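Long-range contact in hypothetical protein (Uncultured marine organism, PDB 2OD5), which is of unknown function but probably binds nucleic acid through a helix-turn-helix type domain: residues K59-V64 and C80-R85. Numbering follows the deposited sequence.
Sequences KDIVKV and CEWATR
The base of the beta hairpin formed by strands 61-71 and 75-84 is held here, where Val62 pairs with Ala83 in an antiparallel hydrogen-bonded pair: Val62 N reaches Ala83 O at 2.8 Å, and Ala83 N returns to Val62 O at 3.0 Å. Toward the hairpin's far end Val64 N donates to Glu81 O, and one water bridges Val64 O and Glu81 OE1. On the face shared by Ile61, Lys63 and Trp82, the lysine CB lies over the six-membered ring of the indole, 3.7 Å from Trp82 CZ3, a CH-pi contact, while Ile61 CG2 packs against Trp82 CB. Leu55 of helix 48-57 also touches the tryptophan, whose NE1 hydrogen-bonds to Thr31 OG1. With an alanine in place of Trp82, the Lys63 methylenes would probably lose their platform, a gap would open beside Leu55 and Thr31 would lose its hydrogen bond. The other face carries Val62, Val64 and Ala83, all touching Val88 of helix 85-91. Where that helix begins, Arg85 CG stands anti to the backbone N (chi1 -170°) and a bend at chi3 (-65°) turns the guanidinium onto Lys59 O, which takes two side-on hydrogen bonds, from Arg85 NE (2.9 Å) and NH2 (2.8 Å), both near the guanidinium plane. Val62 CG1 sits over one face of that group, toward its rim. A hairpin whose base is packed between helices in this way is consistent with the wing of a winged helix-turn-helix domain.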
loop_
_atom_site.group_PDB
_atom_site.type_symbol
_atom_site.label_atom_id
_atom_site.label_comp_id
_atom_site.label_asym_id
_atom_site.label_seq_id
_atom_site.Cartn_x
_atom_site.Cartn_y
_atom_site.Cartn_z
ATOM N N LYS A 59 -4.578 -0.756 -9.709
ATOM C CA LYS A 59 -3.527 -1.190 -10.628
ATOM C C LYS A 59 -2.336 -0.234 -10.770
ATOM O O LYS A 59 -1.326 -0.575 -11.384
ATOM C CB LYS A 59 -4.153 -1.545 -11.991
ATOM C CG LYS A 59 -5.300 -2.625 -11.899
ATOM C CD LYS A 59 -4.910 -3.915 -11.091
ATOM C CE LYS A 59 -6.124 -4.684 -10.464
ATOM N NZ LYS A 59 -5.746 -5.763 -9.406
ATOM N N ASP A 60 -2.468 0.974 -10.248
ATOM C CA ASP A 60 -1.376 1.952 -10.256
ATOM C C ASP A 60 -0.406 1.725 -9.125
ATOM O O ASP A 60 0.643 2.350 -9.085
ATOM C CB ASP A 60 -1.909 3.384 -10.122
ATOM C CG ASP A 60 -2.923 3.748 -11.171
ATOM O OD1 ASP A 60 -3.030 3.095 -12.259
ATOM O OD2 ASP A 60 -3.633 4.748 -10.916
ATOM N N ILE A 61 -0.759 0.842 -8.202
ATOM C CA ILE A 61 0.051 0.612 -7.011
ATOM C C ILE A 61 0.381 -0.857 -6.998
ATOM O O ILE A 61 -0.534 -1.680 -6.826
ATOM C CB ILE A 61 -0.685 0.999 -5.732
ATOM C CG1 ILE A 61 -1.029 2.475 -5.677
ATOM C CG2 ILE A 61 0.206 0.707 -4.443
ATOM C CD1 ILE A 61 -2.154 2.795 -4.685
ATOM N N VAL A 62 1.674 -1.168 -7.184
ATOM C CA VAL A 62 2.148 -2.538 -7.400
ATOM C C VAL A 62 2.943 -3.109 -6.212
ATOM O O VAL A 62 3.662 -2.392 -5.544
ATOM C CB VAL A 62 3.007 -2.656 -8.634
ATOM C CG1 VAL A 62 2.211 -2.223 -9.891
ATOM C CG2 VAL A 62 4.261 -1.845 -8.523
ATOM N N LYS A 63 2.796 -4.404 -5.951
ATOM C CA LYS A 63 3.511 -5.022 -4.825
ATOM C C LYS A 63 4.924 -5.375 -5.265
ATOM O O LYS A 63 5.103 -6.109 -6.252
ATOM C CB LYS A 63 2.795 -6.298 -4.406
ATOM C CG LYS A 63 3.230 -6.816 -3.052
ATOM C CD LYS A 63 2.757 -8.234 -2.835
ATOM C CE LYS A 63 1.466 -8.346 -2.097
ATOM N NZ LYS A 63 1.548 -8.220 -0.640
ATOM N N VAL A 64 5.927 -4.837 -4.578
ATOM C CA VAL A 64 7.312 -5.006 -4.977
ATOM C C VAL A 64 8.126 -5.890 -4.033
ATOM O O VAL A 64 9.258 -6.226 -4.333
ATOM C CB VAL A 64 8.033 -3.655 -5.139
ATOM C CG1 VAL A 64 7.379 -2.853 -6.299
ATOM C CG2 VAL A 64 8.018 -2.863 -3.880
ATOM N N CYS A 80 4.135 -6.244 3.513
ATOM C CA CYS A 80 4.264 -6.106 2.052
ATOM C C CYS A 80 4.778 -4.716 1.733
ATOM O O CYS A 80 4.521 -3.755 2.478
ATOM C CB CYS A 80 2.934 -6.356 1.366
ATOM S SG CYS A 80 2.332 -8.066 1.626
ATOM N N GLU A 81 5.517 -4.624 0.633
ATOM C CA GLU A 81 6.109 -3.388 0.176
ATOM C C GLU A 81 5.434 -3.020 -1.132
ATOM O O GLU A 81 5.259 -3.881 -2.013
ATOM C CB GLU A 81 7.608 -3.587 -0.087
ATOM C CG GLU A 81 8.405 -3.922 1.168
ATOM C CD GLU A 81 9.656 -4.726 0.909
ATOM O OE1 GLU A 81 10.085 -4.879 -0.247
ATOM O OE2 GLU A 81 10.197 -5.236 1.880
ATOM N N TRP A 82 5.091 -1.741 -1.263
ATOM C CA TRP A 82 4.341 -1.252 -2.408
ATOM C C TRP A 82 4.991 -0.028 -3.027
ATOM O O TRP A 82 5.583 0.787 -2.325
ATOM C CB TRP A 82 2.947 -0.874 -1.936
ATOM C CG TRP A 82 2.206 -1.921 -1.273
ATOM C CD1 TRP A 82 2.227 -2.204 0.070
ATOM C CD2 TRP A 82 1.354 -2.888 -1.871
ATOM N NE1 TRP A 82 1.401 -3.258 0.342
ATOM C CE2 TRP A 82 0.859 -3.702 -0.824
ATOM C CE3 TRP A 82 0.915 -3.123 -3.173
ATOM C CZ2 TRP A 82 -0.036 -4.717 -1.043
ATOM C CZ3 TRP A 82 0.009 -4.152 -3.377
ATOM C CH2 TRP A 82 -0.422 -4.944 -2.311
ATOM N N ALA A 83 4.816 0.134 -4.338
ATOM C CA ALA A 83 5.361 1.254 -5.097
ATOM C C ALA A 83 4.341 1.668 -6.133
ATOM O O ALA A 83 3.474 0.879 -6.508
ATOM C CB ALA A 83 6.653 0.811 -5.805
ATOM N N THR A 84 4.450 2.876 -6.653
ATOM C CA THR A 84 3.627 3.200 -7.808
ATOM C C THR A 84 4.191 2.489 -9.019
ATOM O O THR A 84 5.397 2.278 -9.131
ATOM C CB THR A 84 3.533 4.712 -8.064
ATOM O OG1 THR A 84 4.791 5.198 -8.543
ATOM C CG2 THR A 84 3.054 5.495 -6.803
ATOM N N ARG A 85 3.334 2.185 -9.981
ATOM C CA ARG A 85 3.799 1.567 -11.233
ATOM C C ARG A 85 4.808 2.447 -11.955
ATOM O O ARG A 85 5.777 1.960 -12.580
ATOM C CB ARG A 85 2.608 1.240 -12.126
ATOM C CG ARG A 85 2.927 0.412 -13.316
ATOM C CD ARG A 85 1.709 0.087 -14.114
ATOM N NE ARG A 85 0.756 -0.750 -13.394
ATOM C CZ ARG A 85 0.796 -2.080 -13.362
ATOM N NH1 ARG A 85 1.741 -2.756 -14.019
ATOM N NH2 ARG A 85 -0.115 -2.746 -12.683
HETATM O O HOH W 1 11.294 -4.884 -2.693
#